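PDB 3A32: probable threonyl-tRNA synthetase 1 from Aeropyrum pernix, which probably attaches threonine to its cognate tRNA, first activating the amino acid with ATP and then transferring it to the acceptor end. Local coordinates for residues 339-344 and 399-404; 371-376 and 465-470; 206-211 and 227-232; 202-207 and 259-264. All blocks are in the same frame, centred on the assembly; numbering follows the deposited sequence.

Contact 1. Residues 339-344 and 399-404; sequences IQFAVI and VNVFIG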
# COMPACT_ATOMS: atom_id res chain seq x y z
N ILE A 339 6.46 -16.69 -6.72
CA ILE A 339 5.70 -17.95 -6.78
C ILE A 339 5.81 -18.65 -5.42
O ILE A 339 6.91 -19.03 -5.00
CB ILE A 339 6.20 -18.88 -7.94
CG1 ILE A 339 6.07 -18.16 -9.29
CG2 ILE A 339 5.43 -20.23 -7.92
CD1 ILE A 339 6.71 -18.93 -10.52
N GLN A 340 4.67 -18.81 -4.74
CA GLN A 340 4.66 -19.47 -3.44
C GLN A 340 4.63 -20.99 -3.51
O GLN A 340 5.38 -21.66 -2.80
CB GLN A 340 3.50 -18.91 -2.61
CG GLN A 340 3.78 -17.43 -2.19
CD GLN A 340 2.71 -16.83 -1.37
OE1 GLN A 340 1.56 -16.74 -1.80
NE2 GLN A 340 3.07 -16.38 -0.18
N PHE A 341 3.76 -21.55 -4.35
CA PHE A 341 3.68 -23.00 -4.56
C PHE A 341 3.87 -23.22 -6.03
O PHE A 341 3.08 -22.69 -6.81
CB PHE A 341 2.31 -23.58 -4.16
CG PHE A 341 2.10 -23.67 -2.68
CD1 PHE A 341 2.63 -24.75 -1.96
CD2 PHE A 341 1.43 -22.66 -1.99
CE1 PHE A 341 2.46 -24.84 -0.57
CE2 PHE A 341 1.26 -22.73 -0.60
CZ PHE A 341 1.74 -23.83 0.11
N ALA A 342 4.88 -24.02 -6.41
CA ALA A 342 4.93 -24.50 -7.79
C ALA A 342 4.38 -25.94 -7.76
O ALA A 342 4.87 -26.77 -6.97
CB ALA A 342 6.33 -24.48 -8.36
N VAL A 343 3.35 -26.20 -8.54
CA VAL A 343 2.69 -27.51 -8.60
C VAL A 343 3.11 -28.16 -9.92
O VAL A 343 2.78 -27.65 -11.01
CB VAL A 343 1.12 -27.38 -8.51
CG1 VAL A 343 0.45 -28.74 -8.62
CG2 VAL A 343 0.66 -26.67 -7.18
N ILE A 344 3.86 -29.25 -9.82
CA ILE A 344 4.56 -29.88 -10.95
C ILE A 344 3.98 -31.28 -11.22
O ILE A 344 4.11 -32.19 -10.41
CB ILE A 344 6.09 -29.92 -10.71
CG1 ILE A 344 6.62 -28.49 -10.51
CG2 ILE A 344 6.83 -30.52 -11.93
CD1 ILE A 344 7.72 -28.33 -9.55
N VAL A 399 7.87 -23.12 -2.55
CA VAL A 399 7.59 -24.54 -2.27
C VAL A 399 7.32 -25.24 -3.60
O VAL A 399 6.52 -24.73 -4.36
CB VAL A 399 6.35 -24.69 -1.31
CG1 VAL A 399 6.04 -26.17 -0.98
CG2 VAL A 399 6.55 -23.89 0.05
N ASN A 400 8.00 -26.36 -3.90
CA ASN A 400 7.67 -27.25 -5.05
C ASN A 400 6.81 -28.42 -4.62
O ASN A 400 7.16 -29.09 -3.65
CB ASN A 400 8.92 -27.78 -5.83
CG ASN A 400 9.78 -26.66 -6.43
OD1 ASN A 400 9.29 -25.54 -6.69
ND2 ASN A 400 11.08 -26.95 -6.63
N VAL A 401 5.69 -28.65 -5.30
CA VAL A 401 4.80 -29.80 -5.00
C VAL A 401 4.83 -30.71 -6.22
O VAL A 401 4.44 -30.31 -7.31
CB VAL A 401 3.33 -29.36 -4.64
CG1 VAL A 401 2.43 -30.58 -4.34
CG2 VAL A 401 3.34 -28.36 -3.44
N PHE A 402 5.40 -31.89 -6.06
CA PHE A 402 5.56 -32.82 -7.17
C PHE A 402 4.44 -33.81 -7.17
O PHE A 402 4.22 -34.50 -6.16
CB PHE A 402 6.91 -33.56 -7.12
CG PHE A 402 8.10 -32.66 -7.44
CD1 PHE A 402 8.43 -32.36 -8.76
CD2 PHE A 402 8.86 -32.10 -6.41
CE1 PHE A 402 9.51 -31.53 -9.06
CE2 PHE A 402 9.94 -31.26 -6.70
CZ PHE A 402 10.28 -30.98 -8.02
N ILE A 403 3.69 -33.85 -8.26
CA ILE A 403 2.61 -34.81 -8.36
C ILE A 403 2.82 -35.76 -9.52
O ILE A 403 2.58 -35.39 -10.65
CB ILE A 403 1.24 -34.19 -8.44
CG1 ILE A 403 1.03 -33.22 -7.26
CG2 ILE A 403 0.16 -35.38 -8.42
CD1 ILE A 403 0.03 -32.21 -7.48
N GLY A 404 3.31 -36.96 -9.20
CA GLY A 404 3.44 -38.04 -10.18
C GLY A 404 2.58 -39.26 -9.82
O GLY A 404 1.76 -39.22 -8.90

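Contact 2. Residues 371-376 and 465-470; sequences GFRVAV and ADFSFM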
# COMPACT_ATOMS: atom_id res chain seq x y z
N GLY A 371 -5.70 -17.86 -1.39
CA GLY A 371 -5.04 -16.58 -1.54
C GLY A 371 -3.54 -16.67 -1.84
O GLY A 371 -2.83 -15.67 -1.70
N PHE A 372 -3.07 -17.85 -2.26
CA PHE A 372 -1.65 -18.10 -2.50
C PHE A 372 -1.25 -17.77 -3.91
O PHE A 372 -2.12 -17.74 -4.83
CB PHE A 372 -1.27 -19.56 -2.21
CG PHE A 372 -1.39 -19.95 -0.75
CD1 PHE A 372 -0.55 -19.37 0.20
CD2 PHE A 372 -2.31 -20.91 -0.35
CE1 PHE A 372 -0.61 -19.73 1.54
CE2 PHE A 372 -2.41 -21.28 0.99
CZ PHE A 372 -1.56 -20.65 1.94
N ARG A 373 0.06 -17.58 -4.11
CA ARG A 373 0.61 -17.41 -5.48
C ARG A 373 1.11 -18.77 -6.02
O ARG A 373 2.06 -19.37 -5.47
CB ARG A 373 1.67 -16.31 -5.50
CG ARG A 373 1.05 -14.87 -5.28
CD ARG A 373 2.07 -13.76 -5.36
NE ARG A 373 3.14 -13.87 -4.38
CZ ARG A 373 3.07 -13.43 -3.12
NH1 ARG A 373 1.96 -12.84 -2.68
NH2 ARG A 373 4.12 -13.56 -2.30
N VAL A 374 0.47 -19.22 -7.11
CA VAL A 374 0.59 -20.59 -7.60
C VAL A 374 1.08 -20.60 -9.08
O VAL A 374 0.65 -19.75 -9.89
CB VAL A 374 -0.77 -21.39 -7.43
CG1 VAL A 374 -0.60 -22.91 -7.79
CG2 VAL A 374 -1.29 -21.27 -6.01
N ALA A 375 1.99 -21.51 -9.42
CA ALA A 375 2.32 -21.79 -10.81
C ALA A 375 2.26 -23.31 -11.03
O ALA A 375 2.85 -24.08 -10.26
CB ALA A 375 3.71 -21.23 -11.13
N VAL A 376 1.51 -23.75 -12.04
CA VAL A 376 1.45 -25.18 -12.41
C VAL A 376 2.40 -25.39 -13.56
O VAL A 376 2.45 -24.57 -14.48
CB VAL A 376 0.07 -25.59 -12.88
CG1 VAL A 376 0.07 -27.08 -13.36
CG2 VAL A 376 -0.91 -25.41 -11.77
N ALA A 465 -2.08 -15.10 -7.14
CA ALA A 465 -1.81 -14.93 -8.55
C ALA A 465 -1.56 -16.30 -9.15
O ALA A 465 -1.00 -17.17 -8.48
CB ALA A 465 -0.58 -13.99 -8.80
N ASP A 466 -2.02 -16.47 -10.38
CA ASP A 466 -1.64 -17.61 -11.19
C ASP A 466 -0.46 -17.22 -12.07
O ASP A 466 -0.59 -16.46 -13.03
CB ASP A 466 -2.84 -18.10 -12.02
CG ASP A 466 -2.54 -19.42 -12.74
OD1 ASP A 466 -1.39 -19.87 -12.85
OD2 ASP A 466 -3.48 -20.01 -13.27
N PHE A 467 0.73 -17.73 -11.71
CA PHE A 467 1.94 -17.44 -12.48
C PHE A 467 2.43 -18.62 -13.33
O PHE A 467 3.64 -18.68 -13.69
CB PHE A 467 3.04 -16.96 -11.53
CG PHE A 467 2.86 -15.55 -11.02
CD1 PHE A 467 2.23 -14.57 -11.79
CD2 PHE A 467 3.41 -15.20 -9.77
CE1 PHE A 467 2.10 -13.23 -11.31
CE2 PHE A 467 3.33 -13.87 -9.30
CZ PHE A 467 2.66 -12.88 -10.08
N SER A 468 1.51 -19.53 -13.68
CA SER A 468 1.83 -20.69 -14.49
C SER A 468 2.63 -20.31 -15.73
O SER A 468 3.55 -21.04 -16.06
CB SER A 468 0.59 -21.47 -14.92
OG SER A 468 -0.18 -21.83 -13.81
N PHE A 469 2.32 -19.17 -16.36
CA PHE A 469 2.98 -18.77 -17.62
C PHE A 469 4.49 -18.63 -17.51
O PHE A 469 5.20 -18.69 -18.54
CB PHE A 469 2.37 -17.46 -18.18
CG PHE A 469 2.54 -16.26 -17.30
CD1 PHE A 469 3.70 -15.45 -17.39
CD2 PHE A 469 1.54 -15.89 -16.40
CE1 PHE A 469 3.84 -14.30 -16.60
CE2 PHE A 469 1.68 -14.73 -15.57
CZ PHE A 469 2.82 -13.95 -15.66
N MET A 470 4.98 -18.45 -16.26
CA MET A 470 6.39 -18.26 -15.94
C MET A 470 7.17 -19.56 -15.92
O MET A 470 8.40 -19.54 -15.93
CB MET A 470 6.55 -17.61 -14.56
CG MET A 470 5.99 -16.19 -14.43
SD MET A 470 6.45 -15.45 -12.81
CE MET A 470 5.66 -13.83 -13.04

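Contact 3. Residues 206-211 and 227-232; sequences LSMSDK and GAEEAL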
# COMPACT_ATOMS: atom_id res chain seq x y z
N LEU A 206 28.18 3.94 15.90
CA LEU A 206 27.73 5.28 16.28
C LEU A 206 28.60 6.33 15.63
O LEU A 206 29.83 6.18 15.61
CB LEU A 206 27.76 5.46 17.79
CG LEU A 206 27.20 4.36 18.72
CD1 LEU A 206 27.21 4.82 20.21
CD2 LEU A 206 25.78 3.86 18.34
N SER A 207 27.98 7.38 15.09
CA SER A 207 28.75 8.50 14.55
C SER A 207 28.46 9.80 15.34
O SER A 207 27.34 10.29 15.39
CB SER A 207 28.50 8.65 13.05
OG SER A 207 28.81 7.44 12.37
N MET A 208 29.50 10.35 15.96
CA MET A 208 29.34 11.39 16.98
C MET A 208 29.98 12.70 16.52
O MET A 208 30.64 12.72 15.50
CB MET A 208 30.00 10.93 18.29
CG MET A 208 29.68 9.53 18.71
SD MET A 208 27.90 9.30 19.02
CE MET A 208 27.95 8.37 20.56
N SER A 209 29.77 13.78 17.29
CA SER A 209 30.46 15.05 17.07
C SER A 209 31.93 14.94 17.38
O SER A 209 32.39 13.99 18.01
CB SER A 209 29.92 16.17 17.97
OG SER A 209 30.15 15.86 19.32
N ASP A 210 32.65 15.93 16.88
CA ASP A 210 33.92 16.37 17.46
C ASP A 210 33.50 17.51 18.38
O ASP A 210 32.97 18.51 17.92
CB ASP A 210 34.85 16.86 16.36
CG ASP A 210 36.26 17.25 16.87
OD1 ASP A 210 36.47 17.72 18.04
OD2 ASP A 210 37.17 17.09 16.03
N LYS A 211 33.68 17.33 19.68
CA LYS A 211 33.27 18.35 20.65
C LYS A 211 33.86 19.75 20.40
O LYS A 211 33.19 20.76 20.71
CB LYS A 211 33.61 17.90 22.10
CG LYS A 211 32.64 16.83 22.61
CD LYS A 211 32.07 17.15 24.01
CE LYS A 211 30.80 16.28 24.29
NZ LYS A 211 29.85 16.23 23.08
N GLY A 227 23.24 15.08 25.39
CA GLY A 227 22.06 14.28 25.69
C GLY A 227 21.80 13.22 24.62
O GLY A 227 21.52 12.09 24.95
N ALA A 228 21.94 13.59 23.34
CA ALA A 228 21.80 12.67 22.19
C ALA A 228 22.88 11.61 22.11
O ALA A 228 22.57 10.45 22.06
CB ALA A 228 21.67 13.46 20.86
N GLU A 229 24.15 11.99 22.17
CA GLU A 229 25.26 11.00 22.13
C GLU A 229 25.23 10.03 23.31
O GLU A 229 25.52 8.81 23.18
CB GLU A 229 26.62 11.69 22.09
CG GLU A 229 26.80 12.56 20.85
CD GLU A 229 28.09 13.35 20.82
OE1 GLU A 229 28.75 13.42 21.88
OE2 GLU A 229 28.45 13.93 19.75
N GLU A 230 24.84 10.57 24.45
CA GLU A 230 24.67 9.75 25.61
C GLU A 230 23.41 8.88 25.53
O GLU A 230 23.42 7.75 26.00
CB GLU A 230 24.77 10.61 26.87
CG GLU A 230 23.56 10.79 27.60
CD GLU A 230 23.65 10.07 28.91
OE1 GLU A 230 23.25 10.68 29.94
OE2 GLU A 230 24.15 8.90 28.89
N ALA A 231 22.34 9.33 24.87
CA ALA A 231 21.22 8.37 24.63
C ALA A 231 21.65 7.14 23.78
O ALA A 231 21.31 5.99 24.10
CB ALA A 231 20.00 9.07 24.03
N LEU A 232 22.47 7.40 22.76
CA LEU A 232 22.99 6.35 21.86
C LEU A 232 23.97 5.41 22.52
O LEU A 232 24.05 4.24 22.14
CB LEU A 232 23.65 6.98 20.62
CG LEU A 232 22.73 7.77 19.69
CD1 LEU A 232 23.56 8.58 18.65
CD2 LEU A 232 21.70 6.84 18.98
O HOH W 1 31.87 12.86 21.06

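Contact 4. Residues 202-207 and 259-264; sequences FKVRLS and PKLDFI. With SO4 (sulfate ion), chain C.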
# COMPACT_ATOMS: atom_id res chain seq x y z
N PHE A 202 26.39 -9.12 13.30
CA PHE A 202 25.79 -7.78 13.40
C PHE A 202 26.73 -6.82 14.12
O PHE A 202 27.45 -7.23 15.03
CB PHE A 202 24.38 -7.81 14.03
CG PHE A 202 23.45 -6.74 13.52
CD1 PHE A 202 22.73 -6.93 12.31
CD2 PHE A 202 23.32 -5.51 14.20
CE1 PHE A 202 21.94 -5.95 11.79
CE2 PHE A 202 22.49 -4.51 13.69
CZ PHE A 202 21.76 -4.75 12.46
N LYS A 203 26.70 -5.57 13.67
CA LYS A 203 27.50 -4.51 14.23
C LYS A 203 26.64 -3.23 14.34
O LYS A 203 25.84 -2.91 13.45
CB LYS A 203 28.72 -4.30 13.28
CG LYS A 203 29.66 -3.21 13.69
CD LYS A 203 31.11 -3.43 13.22
CE LYS A 203 31.21 -3.37 11.71
NZ LYS A 203 32.62 -3.42 11.20
N VAL A 204 26.81 -2.49 15.43
CA VAL A 204 26.17 -1.20 15.59
C VAL A 204 27.25 -0.12 15.58
O VAL A 204 28.17 -0.16 16.39
CB VAL A 204 25.32 -1.14 16.90
CG1 VAL A 204 25.15 0.29 17.37
CG2 VAL A 204 23.93 -1.79 16.70
N ARG A 205 27.15 0.84 14.67
CA ARG A 205 28.14 1.90 14.55
C ARG A 205 27.55 3.26 14.94
O ARG A 205 26.59 3.72 14.34
CB ARG A 205 28.67 1.97 13.11
CG ARG A 205 29.71 3.07 12.83
CD ARG A 205 30.08 3.06 11.32
NE ARG A 205 31.01 1.98 11.08
CZ ARG A 205 30.90 1.05 10.13
NH1 ARG A 205 29.90 1.08 9.25
NH2 ARG A 205 31.82 0.09 10.07
N LEU A 206 28.18 3.94 15.90
CA LEU A 206 27.73 5.28 16.28
C LEU A 206 28.60 6.33 15.63
O LEU A 206 29.83 6.18 15.61
CB LEU A 206 27.76 5.46 17.79
CG LEU A 206 27.20 4.36 18.72
CD1 LEU A 206 27.21 4.82 20.21
CD2 LEU A 206 25.78 3.86 18.34
N SER A 207 27.98 7.38 15.09
CA SER A 207 28.75 8.50 14.55
C SER A 207 28.46 9.80 15.34
O SER A 207 27.34 10.29 15.39
CB SER A 207 28.50 8.65 13.05
OG SER A 207 28.81 7.44 12.37
N PRO A 259 23.94 13.41 15.91
CA PRO A 259 24.64 12.12 15.90
C PRO A 259 23.69 11.01 15.42
O PRO A 259 22.47 11.25 15.29
CB PRO A 259 25.00 11.89 17.36
CG PRO A 259 23.94 12.66 18.14
CD PRO A 259 23.50 13.82 17.27
N LYS A 260 24.24 9.81 15.17
CA LYS A 260 23.46 8.69 14.63
C LYS A 260 24.01 7.33 14.99
O LYS A 260 25.14 7.20 15.43
CB LYS A 260 23.36 8.78 13.10
CG LYS A 260 24.71 8.99 12.42
CD LYS A 260 24.67 8.67 10.91
CE LYS A 260 26.03 8.98 10.27
NZ LYS A 260 26.08 8.45 8.87
N LEU A 261 23.20 6.32 14.74
CA LEU A 261 23.55 4.93 14.86
C LEU A 261 23.15 4.22 13.56
O LEU A 261 22.00 4.39 13.06
CB LEU A 261 22.75 4.39 16.03
CG LEU A 261 22.76 2.96 16.51
CD1 LEU A 261 22.18 2.98 17.91
CD2 LEU A 261 21.93 2.03 15.56
N ASP A 262 24.04 3.41 13.02
CA ASP A 262 23.76 2.65 11.79
C ASP A 262 23.72 1.18 12.11
O ASP A 262 24.49 0.71 12.93
CB ASP A 262 24.83 2.90 10.75
CG ASP A 262 24.73 4.30 10.18
OD1 ASP A 262 23.59 4.66 9.77
OD2 ASP A 262 25.76 5.03 10.20
N PHE A 263 22.77 0.50 11.49
CA PHE A 263 22.60 -0.94 11.60
C PHE A 263 23.39 -1.64 10.51
O PHE A 263 23.17 -1.38 9.34
CB PHE A 263 21.14 -1.30 11.36
CG PHE A 263 20.17 -0.67 12.34
CD1 PHE A 263 20.38 -0.77 13.74
CD2 PHE A 263 19.02 -0.04 11.87
CE1 PHE A 263 19.47 -0.23 14.62
CE2 PHE A 263 18.11 0.50 12.76
CZ PHE A 263 18.33 0.40 14.11
N ILE A 264 24.27 -2.54 10.89
CA ILE A 264 25.17 -3.14 9.94
C ILE A 264 25.21 -4.65 10.12
O ILE A 264 25.70 -5.14 11.13
CB ILE A 264 26.63 -2.59 10.10
CG1 ILE A 264 26.69 -1.11 9.73
CG2 ILE A 264 27.57 -3.34 9.17
CD1 ILE A 264 27.67 -0.39 10.54
S SO4 C . 35.15 -1.49 12.53
O1 SO4 C . 34.40 -2.58 13.17
O2 SO4 C . 35.57 -0.52 13.54
O3 SO4 C . 36.34 -2.10 11.94
O4 SO4 C . 34.35 -0.78 11.52
O HOH W 2 26.92 5.85 12.44

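Contact 1. Residues 339-344 and 399-404
A chi1 of -59° sets CG1 of Ile344 beside its own backbone N, and chi2 of 144° then turns CD1 to Phe402. The two side chains run alongside each other in the same direction: Ile344 CD1 comes to 3.7 Å from Phe402 CE1, while the CG2 branch of Ile344 meets Phe402 CD1. Ile344 CD1 also reaches CB of Asn400, at 3.9 Å, and one isoleucine thus spans two residues of the neighbouring strand. On the same face, Ala342 CB lies 3.6 Å from Asn400 OD1; this buried oxygen has no polar partner in the model, whereas Asn400 ND2 makes a weak hydrogen bond to Glu392. Strands 341-347 and 399-403 are parallel neighbours within the mixed sheet of the anticodon-binding domain, an alpha/beta fold with helix 384-393 against the Ile344 and Phe402 face and helix 353-369 covering the other. There the Phe341 ring lies beside Val399, with Phe341 CD1 3.8 Å from Val399 CB, and takes Val401 CG2 at its edge. Farther along, Val343 CG1 touches Ile403 CD1 at 3.7 Å. Backbone bonds run in parallel-ladder fashion: Ala342 and Ile344 each donate and accept, pairing with Val399, Val401 and Ile403, and the shortest link joins Val401 N to Ala342 O at 2.6 Å. The first rung, Val399 N to Gln340 O at 2.9 Å, is more bent, 132° at the hydrogen. The Gln340 side-chain amide is bonded outside the pair, OE1 to Arg373 N and NE2 to Phe334 O.

Contact 2. Residues 371-376 and 465-470
Val376 N donates a nearly straight bond, 175° at the hydrogen, to the hydroxyl oxygen Ser468 OG at 3.1 Å, so a side chain takes over where the backbone pairing stops. Before it, Val374 is gripped from both ends: its N reaches Ala465 O at 2.9 Å, and its O accepts from Phe467 N at 2.7 Å. This is the parallel pairing of strand 373-380 with the short strand 465-466, outermost in the anticodon-binding domain sheet within this chain. The Arg373 methylenes run alongside Phe467 in the same direction, with CG 4.0 Å from Ala465 CB and CD 4.1 Å from Phe467 CE2, and the bend at chi3 (-60°) carries the guanidinium on past the ring. That ring holds Ala465 CB over one face and Met470 CE over the opposite one, both offset toward the rim. Farther out, Asp466 positions Ser468: OD1 accepts from Ser468 N at 3.0 Å, an Asx turn that leads into the 3-10 segment 468-470. Around these groups the second subunit packs, its Tyr69 against Phe467 and its His126 ring against Phe469. The guanidinium of Arg373 is held by the carbonyls of Thr335, Ala337 and Ile463. A buried positive charge is therefore met by several backbone carbonyl dipoles, which would be expected to favour its charged form while joining the C-terminal segment to the linker ahead of the sheet.

Contact 3. Residues 206-211 and 227-232
Glu229 OE2 is gripped twice by Ser209, at 2.8 Å from its backbone N and 2.6 Å from its OG. Ser209 chi1 of 63° tucks OG between N and the carbonyl carbon, which lets both donors of one residue converge on one oxygen. The hydroxyl uses the syn lone pair of OE2; the N-H arrives on the anti side, 32° out of the carboxylate plane. The other oxygen, Glu229 OE1, receives Lys211 NZ at 3.2 Å, a salt bridge coming from above the plane, and a water links OE1 to Ser209 O. Three groups thus fix the rotation of the carboxylate, whose negative charge the lysine would partly offset. Strand 202-207 and helix 222-243 are the first two elements of a beta-alpha-beta unit completed by strand 246-250, and Glu229 ties the turn leaving the strand to the helix packed on the sheet. Beneath the polar end, Met208 crosses the glutamate stem obliquely, its SD 3.9 Å from Glu229 CG and its CE 3.6 Å from Glu229 O. One helical turn after Glu229, Leu232 meets Leu206, whose CD1 lies 3.7 Å from Leu232 O and 4.2 Å from Leu232 CB, and Leu232 also packs on Pro259 and on helix 174-191.

Contact 4. Residues 202-207 and 259-264
Strands 202-207 and 260-264 run antiparallel, their axes 4.7 Å apart and their directions at 157°. Lys203 with Ile264, Arg205 with Asp262 and Ser207 with Lys260 are hydrogen-bonded pairs, each with two backbone bonds. On the face of Val204 and Leu206, Leu261 CG touches both Val204 CG1 at 3.7 Å and Leu206 CD2 at 3.6 Å. At the end of the pairing, the Phe202 ring lies with Ile264 O over the centre of one face and Phe263 CB at its edge. On the sheet face that carries Lys203, Arg205 and Ile264, Ile264 CD1 touches Arg205 CB at 3.6 Å. A water donates to Arg205 O and Asp262 OD2 and accepts from Ser207 OG, bridging the strands. Arg205 keeps CG anti to N (chi1 179°) and bends at chi3 (-78°), bringing NH2 3.0 Å from sulfate O4; Lys203 NZ lies 2.8 Å from sulfate O1. The anion meets the guanidinium edge in plane and probably came from the crystallisation liquor. Both cations also form salt bridges to Glu275, and Asp262 bonds to Thr280, on the next strand. The pair belongs to the largely antiparallel sheet of the class II synthetase catalytic core, with the Lys260 side chain about 12 Å from the bound zinc.

In the fold
From the N terminus, strand 202-207 opens both contact 4 and contact 3. Contact 3 closes first, when helix 222-243 packs back on the strand; after strand 246-250 the chain returns at 259-264 and closes contact 4 around it. The two share Leu206 and Ser207 and build one side of the catalytic core. Later in the chain, 339-344 opens contact 1 and 371-376 opens contact 2 before 399-404 closes the first; 465-470 closes the second near the C terminus, so these loops cross. Strands 341-347 and 373-380 are neighbours, joining contacts 1 and 2 in the anticodon-binding sheet. The centres of contacts 1 and 3 lie about 52 Å apart.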